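Local coordinates for protein ElaA (Pseudomonas aeruginosa, PDB 1XEB), which is probably an acyl-CoA-dependent N-acetyltransferase, with no particular substrate assigned, that would transfer an acetyl group to an amine, at residues A[136-140]-A[141-145]; A[11-15]-A[16-20]; A[39-42]-A[43-46]. One frame throughout, in Å; residues are numbered along the deposited sequence.

In the fold
Along the chain, contact 2 comes first, contact 3 follows and contact 1 lies close to the C-terminus. Contact 2 caps the start of helix 15-32, whereas contact 3 belongs to the loop between that helix and strand 50-56. Their centres are about 13 Å apart, and they touch where Leu13 CD1 meets Leu45 CD2 at 4.2 Å. Contact 1 is the hairpin of strands 137-139 and 142-149, on the opposite side of the chain's centre from contact 2; its centre is about 30 Å from that of contact 2 and 21 Å from that of contact 3. One mixed sheet spans the interval, linking the early and late parts of the GNAT domain.

Contact 1. Residues A[136-140]-A[141-145]; sequences VYLED and DIPHI
Val136 lies side by side with Pro143, its CG2 methyl 3.6 Å from Pro143 CB, and both side chains point the same way. Tyr137 pairs with His144 through two backbone bonds, Tyr137 N to His144 O at 3.0 Å and His144 N to Tyr137 O at 2.9 Å. A chi1 of 53° folds the phenol back over the partner strand. The ring therefore has His144 O over one face, and Tyr137 CE1 comes within 3.6 Å of His144 CB. Its OH hydrogen-bonds with Ser116 OG of strand 113-118.

Leu138 emerges on the other face of the sheet, together with Pro143, and its CD1 rests 3.8 Å from the carbonyl carbon of Asp141. The pairs form an antiparallel hairpin in the C-terminal part of the GNAT domain, whose second strand also bonds to strand 113-118.

Glu139 brings its side chain across the imidazole of His144. Glu139 CB sits over the His144 ring, 3.8 Å from its centroid in a CH-pi contact, and the carboxylate is stacked on the same ring with the two planes 29° apart. OE1 lies above the plane, where the angle does not suit a hydrogen bond; OE2 hydrogen-bonds with the same Ser116 OG. The imidazole is fixed from its edge: His144 ND1 donates to Ile142 O at 2.9 Å, while Glu139 N reaches that oxygen from the opposite face of the carbonyl plane.

Asp140 and Asp141 are the central residues of a type I' turn, both with positive phi, and Ile142 N bonds back to Glu139 O at 2.6 Å.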
loop_
_atom_site.group_PDB
_atom_site.type_symbol
_atom_site.label_atom_id
_atom_site.label_comp_id
_atom_site.label_asym_id
_atom_site.label_seq_id
_atom_site.Cartn_x
_atom_site.Cartn_y
_atom_site.Cartn_z
ATOM N N VAL A 136 -10.545 -3.341 17.024
ATOM C CA VAL A 136 -10.970 -3.650 15.661
ATOM C C VAL A 136 -12.112 -2.729 15.237
ATOM O O VAL A 136 -12.972 -2.379 16.041
ATOM C CB VAL A 136 -11.365 -5.165 15.487
ATOM C CG1 VAL A 136 -12.103 -5.682 16.715
ATOM C CG2 VAL A 136 -12.237 -5.338 14.247
ATOM N N TYR A 137 -12.079 -2.302 13.979
ATOM C CA TYR A 137 -13.096 -1.418 13.419
ATOM C C TYR A 137 -13.505 -1.924 12.043
ATOM O O TYR A 137 -12.850 -2.795 11.482
ATOM C CB TYR A 137 -12.563 0.015 13.325
ATOM C CG TYR A 137 -11.241 0.160 12.594
ATOM C CD1 TYR A 137 -11.190 0.281 11.201
ATOM C CD2 TYR A 137 -10.035 0.194 13.301
ATOM C CE1 TYR A 137 -9.962 0.437 10.536
ATOM C CE2 TYR A 137 -8.816 0.346 12.649
ATOM C CZ TYR A 137 -8.788 0.466 11.273
ATOM O OH TYR A 137 -7.581 0.612 10.641
ATOM N N LEU A 138 -14.584 -1.384 11.494
ATOM C CA LEU A 138 -15.048 -1.846 10.192
ATOM C C LEU A 138 -14.667 -0.998 8.988
ATOM O O LEU A 138 -14.591 0.224 9.054
ATOM C CB LEU A 138 -16.573 -2.028 10.196
ATOM C CG LEU A 138 -17.173 -3.125 11.081
ATOM C CD1 LEU A 138 -16.518 -4.460 10.741
ATOM C CD2 LEU A 138 -16.964 -2.790 12.553
ATOM N N GLU A 139 -14.431 -1.696 7.885
ATOM C CA GLU A 139 -14.099 -1.113 6.589
ATOM C C GLU A 139 -14.900 -1.998 5.621
ATOM O O GLU A 139 -14.635 -3.193 5.517
ATOM C CB GLU A 139 -12.587 -1.217 6.308
ATOM C CG GLU A 139 -11.776 0.051 6.631
ATOM C CD GLU A 139 -10.290 -0.062 6.260
ATOM O OE1 GLU A 139 -9.962 -0.627 5.191
ATOM O OE2 GLU A 139 -9.442 0.433 7.037
ATOM N N ASP A 140 -15.889 -1.421 4.939
ATOM C CA ASP A 140 -16.746 -2.182 4.023
ATOM C C ASP A 140 -17.212 -3.423 4.772
ATOM O O ASP A 140 -17.241 -4.525 4.227
ATOM C CB ASP A 140 -15.989 -2.603 2.755
ATOM C CG ASP A 140 -16.839 -3.483 1.818
ATOM O OD1 ASP A 140 -16.261 -4.365 1.144
ATOM O OD2 ASP A 140 -18.076 -3.293 1.745
ATOM N N ASP A 141 -17.559 -3.236 6.037
ATOM C CA ASP A 141 -18.023 -4.335 6.870
ATOM C C ASP A 141 -16.980 -5.443 7.057
ATOM O O ASP A 141 -17.322 -6.558 7.464
ATOM C CB ASP A 141 -19.316 -4.937 6.300
ATOM C CG ASP A 141 -20.381 -5.151 7.373
ATOM O OD1 ASP A 141 -20.897 -4.134 7.898
ATOM O OD2 ASP A 141 -20.693 -6.326 7.696
ATOM N N ILE A 142 -15.718 -5.141 6.758
ATOM C CA ILE A 142 -14.642 -6.109 6.938
ATOM C C ILE A 142 -13.831 -5.660 8.143
ATOM O O ILE A 142 -13.363 -4.524 8.198
ATOM C CB ILE A 142 -13.681 -6.146 5.746
ATOM C CG1 ILE A 142 -14.398 -6.621 4.479
ATOM C CG2 ILE A 142 -12.515 -7.068 6.081
ATOM C CD1 ILE A 142 -14.547 -8.138 4.379
ATOM N N PRO A 143 -13.647 -6.545 9.128
ATOM C CA PRO A 143 -12.866 -6.123 10.296
ATOM C C PRO A 143 -11.392 -5.847 10.015
ATOM O O PRO A 143 -10.696 -6.654 9.405
ATOM C CB PRO A 143 -13.093 -7.255 11.299
ATOM C CG PRO A 143 -13.478 -8.426 10.444
ATOM C CD PRO A 143 -14.335 -7.822 9.376
ATOM N N HIS A 144 -10.942 -4.679 10.469
ATOM C CA HIS A 144 -9.572 -4.214 10.302
ATOM C C HIS A 144 -9.033 -3.816 11.660
ATOM O O HIS A 144 -9.779 -3.686 12.621
ATOM C CB HIS A 144 -9.518 -2.988 9.391
ATOM C CG HIS A 144 -9.562 -3.312 7.935
ATOM N ND1 HIS A 144 -10.631 -3.951 7.348
ATOM C CD2 HIS A 144 -8.675 -3.064 6.939
ATOM C CE1 HIS A 144 -10.403 -4.079 6.052
ATOM N NE2 HIS A 144 -9.222 -3.547 5.778
ATOM N N ILE A 145 -7.732 -3.592 11.725
ATOM C CA ILE A 145 -7.098 -3.226 12.967
ATOM C C ILE A 145 -5.829 -2.469 12.608
ATOM O O ILE A 145 -5.065 -2.896 11.761
ATOM C CB ILE A 145 -6.791 -4.512 13.794
ATOM C CG1 ILE A 145 -6.182 -4.158 15.140
ATOM C CG2 ILE A 145 -5.854 -5.427 13.017
ATOM C CD1 ILE A 145 -6.139 -5.359 16.080
#

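Contact 2. Residues A[11-15]-A[16-20]; sequences ADLTL and KELYA
A capping box joins Thr14 and Glu17 at the start of helix 15-32, each side chain taking the backbone N-H of the other. Thr14 is the N-cap: its OG1 accepts from Glu17 N at 3.3 Å with an N-H...O angle of 163°. Glu17 replies through OE2, which takes Thr14 N at 3.0 Å. That donor meets OE2 on its anti side, 32° out of the carboxylate plane.

The torsions account for both halves. With chi1 at 55°, Thr14 OG1 falls between the backbone N and the carbonyl carbon and so looks into the first turn. The Glu17 chain is extended beyond CG and crosses Thr14 at a slant, carrying its carboxylate back past the helix start. OE2 has a second role, a salt bridge with Lys8, so the acid that completes the cap is also tied by charge to strand 4-9.

The main-chain bonds then settle into alpha-helical spacing. Leu18 N reaches Thr14 O at 3.1 Å, almost straight, and Tyr19 N follows on Leu15 O. Leu13, just before the N-cap, packs its CD1 4.3 Å from Leu18 CG, four residues after the cap, in the arrangement of a hydrophobic staple.

On the outer side the chain of Lys16 bends back, placing CE 3.5 Å from Thr14 CB. Lys16 NZ donates to a water at 3.0 Å, and Leu15 N, a backbone amide of the first turn, donates to the same water. Reciprocal bonds between the N-cap residue and the residue three places on are the signature of a capped helix N-terminus.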
loop_
_atom_site.group_PDB
_atom_site.type_symbol
_atom_site.label_atom_id
_atom_site.label_comp_id
_atom_site.label_asym_id
_atom_site.label_seq_id
_atom_site.Cartn_x
_atom_site.Cartn_y
_atom_site.Cartn_z
ATOM N N ALA A 11 4.810 13.572 -7.743
ATOM C CA ALA A 11 5.057 14.661 -8.677
ATOM C C ALA A 11 5.789 14.208 -9.933
ATOM O O ALA A 11 5.871 14.955 -10.901
ATOM C CB ALA A 11 5.847 15.756 -7.993
ATOM N N ASP A 12 6.309 12.982 -9.903
ATOM C CA ASP A 12 7.044 12.409 -11.020
ATOM C C ASP A 12 6.274 11.328 -11.780
ATOM O O ASP A 12 6.807 10.702 -12.698
ATOM C CB ASP A 12 8.376 11.844 -10.523
ATOM C CG ASP A 12 9.293 12.924 -9.991
ATOM O OD1 ASP A 12 9.448 13.947 -10.694
ATOM O OD2 ASP A 12 9.859 12.765 -8.887
ATOM N N LEU A 13 5.023 11.097 -11.407
ATOM C CA LEU A 13 4.233 10.099 -12.116
ATOM C C LEU A 13 3.947 10.557 -13.555
ATOM O O LEU A 13 3.888 11.756 -13.840
ATOM C CB LEU A 13 2.897 9.868 -11.397
ATOM C CG LEU A 13 2.894 9.210 -10.015
ATOM C CD1 LEU A 13 1.542 9.358 -9.370
ATOM C CD2 LEU A 13 3.257 7.750 -10.152
ATOM N N THR A 14 3.785 9.595 -14.456
ATOM C CA THR A 14 3.427 9.896 -15.835
ATOM C C THR A 14 1.925 9.602 -15.907
ATOM O O THR A 14 1.412 8.813 -15.097
ATOM C CB THR A 14 4.129 8.964 -16.837
ATOM O OG1 THR A 14 3.838 7.599 -16.495
ATOM C CG2 THR A 14 5.631 9.194 -16.822
ATOM N N LEU A 15 1.220 10.221 -16.856
ATOM C CA LEU A 15 -0.214 9.970 -16.996
ATOM C C LEU A 15 -0.497 8.465 -17.091
ATOM O O LEU A 15 -1.450 7.968 -16.495
ATOM C CB LEU A 15 -0.778 10.658 -18.245
ATOM C CG LEU A 15 -0.833 12.182 -18.337
ATOM C CD1 LEU A 15 -1.416 12.560 -19.693
ATOM C CD2 LEU A 15 -1.692 12.754 -17.219
ATOM N N LYS A 16 0.337 7.739 -17.830
ATOM C CA LYS A 16 0.139 6.294 -17.982
ATOM C C LYS A 16 0.148 5.560 -16.637
ATOM O O LYS A 16 -0.754 4.779 -16.348
ATOM C CB LYS A 16 1.222 5.705 -18.895
ATOM C CG LYS A 16 1.197 6.270 -20.324
ATOM C CD LYS A 16 2.575 6.773 -20.798
ATOM C CE LYS A 16 3.038 8.036 -20.037
ATOM N NZ LYS A 16 2.071 9.192 -20.132
ATOM N N GLU A 17 1.182 5.821 -15.836
ATOM C CA GLU A 17 1.368 5.223 -14.513
ATOM C C GLU A 17 0.208 5.487 -13.541
ATOM O O GLU A 17 -0.326 4.554 -12.932
ATOM C CB GLU A 17 2.681 5.744 -13.901
ATOM C CG GLU A 17 3.942 5.121 -14.491
ATOM C CD GLU A 17 5.224 5.868 -14.129
ATOM O OE1 GLU A 17 6.324 5.290 -14.309
ATOM O OE2 GLU A 17 5.142 7.035 -13.685
ATOM N N LEU A 18 -0.176 6.756 -13.402
ATOM C CA LEU A 18 -1.266 7.157 -12.507
ATOM C C LEU A 18 -2.516 6.378 -12.893
ATOM O O LEU A 18 -3.232 5.807 -12.057
ATOM C CB LEU A 18 -1.538 8.666 -12.656
ATOM C CG LEU A 18 -2.187 9.451 -11.504
ATOM C CD1 LEU A 18 -3.099 10.543 -12.081
ATOM C CD2 LEU A 18 -2.984 8.515 -10.589
ATOM N N TYR A 19 -2.774 6.364 -14.190
ATOM C CA TYR A 19 -3.924 5.670 -14.714
ATOM C C TYR A 19 -3.794 4.197 -14.338
ATOM O O TYR A 19 -4.709 3.606 -13.761
ATOM C CB TYR A 19 -3.966 5.869 -16.229
ATOM C CG TYR A 19 -5.293 5.537 -16.844
ATOM C CD1 TYR A 19 -5.534 4.277 -17.380
ATOM C CD2 TYR A 19 -6.340 6.455 -16.810
ATOM C CE1 TYR A 19 -6.788 3.931 -17.867
ATOM C CE2 TYR A 19 -7.589 6.122 -17.283
ATOM C CZ TYR A 19 -7.812 4.857 -17.813
ATOM O OH TYR A 19 -9.055 4.519 -18.281
ATOM N N ALA A 20 -2.635 3.613 -14.624
ATOM C CA ALA A 20 -2.396 2.197 -14.337
ATOM C C ALA A 20 -2.617 1.823 -12.885
ATOM O O ALA A 20 -3.333 0.867 -12.591
ATOM C CB ALA A 20 -0.986 1.798 -14.761
HETATM O O HOH W 1 3.105 11.726 -18.967
#

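Contact 3. Residues A[39-42]-A[43-46]; sequences EVDG and LDLV
Asp41 and Leu43 meet in an Asx turn, inside the loop that connects helix 15-32 to strand 50-56 of the GNAT fold. The turn is closed by a weak bond from Leu43 N to Asp41 OD2, 3.3 Å long but fairly straight at 167°. A chi1 of 71° folds the Asp41 carboxylate back over its own main chain, toward Leu43 N. Just before it, Val40 is the centre of an inverse gamma turn, with a weak bond from Asp41 N to Glu39 O.

The tight part is the side on which the acids gather. Asp41 OD1 lies 3.6 Å from Leu43 CD1, the two side chains crossing at about a right angle. Asp41 OD2 and Asp44 OD1 are 3.7 Å apart, their carboxylates inclined by 46°. Two like charges so close would probably be unfavourable alone, but each has a basic partner: Asp41 OD2 forms a salt bridge with Arg65, and Asp44 OD2 one with Arg25. Glu39 bridges to Arg25 as well as Arg80, so one arginine of helix 15-32, Arg25, holds two acids of the loop.

The looser side is the bend at Gly42, which is exposed. Its phi of 77° would press a CB against the carbonyl oxygen of Asp41, a conformation suited to glycine. Leu43 CB packs 3.6 Å from Gly42 C, while the outer side of the glycine is exposed. From the later half of the loop, Val46 approaches with its methyl groups, the nearer being CG1, 3.8 Å from Gly42 O.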
loop_
_atom_site.group_PDB
_atom_site.type_symbol
_atom_site.label_atom_id
_atom_site.label_comp_id
_atom_site.label_asym_id
_atom_site.label_seq_id
_atom_site.Cartn_x
_atom_site.Cartn_y
_atom_site.Cartn_z
ATOM N N GLU A 39 -12.293 5.096 -4.350
ATOM C CA GLU A 39 -10.911 4.703 -4.545
ATOM C C GLU A 39 -9.984 5.897 -4.755
ATOM O O GLU A 39 -8.862 5.906 -4.253
ATOM C CB GLU A 39 -10.829 3.761 -5.749
ATOM C CG GLU A 39 -9.453 3.176 -6.040
ATOM C CD GLU A 39 -8.914 2.360 -4.885
ATOM O OE1 GLU A 39 -9.615 1.418 -4.464
ATOM O OE2 GLU A 39 -7.796 2.657 -4.406
ATOM N N VAL A 40 -10.436 6.890 -5.515
ATOM C CA VAL A 40 -9.628 8.079 -5.800
ATOM C C VAL A 40 -9.868 9.017 -4.629
ATOM O O VAL A 40 -10.620 9.985 -4.733
ATOM C CB VAL A 40 -10.101 8.736 -7.103
ATOM C CG1 VAL A 40 -9.130 9.818 -7.534
ATOM C CG2 VAL A 40 -10.272 7.670 -8.166
ATOM N N ASP A 41 -9.200 8.720 -3.519
ATOM C CA ASP A 41 -9.391 9.444 -2.273
ATOM C C ASP A 41 -8.657 10.748 -2.005
ATOM O O ASP A 41 -8.674 11.224 -0.875
ATOM C CB ASP A 41 -9.160 8.482 -1.091
ATOM C CG ASP A 41 -7.690 8.088 -0.909
ATOM O OD1 ASP A 41 -7.372 7.459 0.123
ATOM O OD2 ASP A 41 -6.850 8.397 -1.775
ATOM N N GLY A 42 -8.010 11.330 -3.006
ATOM C CA GLY A 42 -7.314 12.590 -2.775
ATOM C C GLY A 42 -5.965 12.569 -2.060
ATOM O O GLY A 42 -5.338 13.621 -1.899
ATOM N N LEU A 43 -5.487 11.406 -1.625
ATOM C CA LEU A 43 -4.194 11.371 -0.933
ATOM C C LEU A 43 -3.066 10.955 -1.867
ATOM O O LEU A 43 -1.902 10.829 -1.446
ATOM C CB LEU A 43 -4.252 10.408 0.249
ATOM C CG LEU A 43 -5.349 10.718 1.259
ATOM C CD1 LEU A 43 -5.441 9.586 2.264
ATOM C CD2 LEU A 43 -5.055 12.053 1.952
ATOM N N ASP A 44 -3.408 10.775 -3.139
ATOM C CA ASP A 44 -2.448 10.337 -4.139
ATOM C C ASP A 44 -1.493 11.377 -4.680
ATOM O O ASP A 44 -0.339 11.058 -4.943
ATOM C CB ASP A 44 -3.171 9.679 -5.308
ATOM C CG ASP A 44 -3.775 8.341 -4.940
ATOM O OD1 ASP A 44 -5.017 8.209 -4.953
ATOM O OD2 ASP A 44 -3.004 7.408 -4.638
ATOM N N LEU A 45 -1.950 12.614 -4.849
ATOM C CA LEU A 45 -1.074 13.663 -5.390
ATOM C C LEU A 45 -0.827 14.829 -4.427
ATOM O O LEU A 45 -0.968 15.988 -4.808
ATOM C CB LEU A 45 -1.657 14.218 -6.697
ATOM C CG LEU A 45 -2.300 13.221 -7.659
ATOM C CD1 LEU A 45 -2.884 13.993 -8.851
ATOM C CD2 LEU A 45 -1.271 12.180 -8.119
ATOM N N VAL A 46 -0.466 14.529 -3.187
ATOM C CA VAL A 46 -0.207 15.586 -2.212
ATOM C C VAL A 46 1.046 15.288 -1.411
ATOM O O VAL A 46 1.476 14.136 -1.349
ATOM C CB VAL A 46 -1.375 15.742 -1.216
ATOM C CG1 VAL A 46 -2.617 16.258 -1.944
ATOM C CG2 VAL A 46 -1.641 14.390 -0.522
#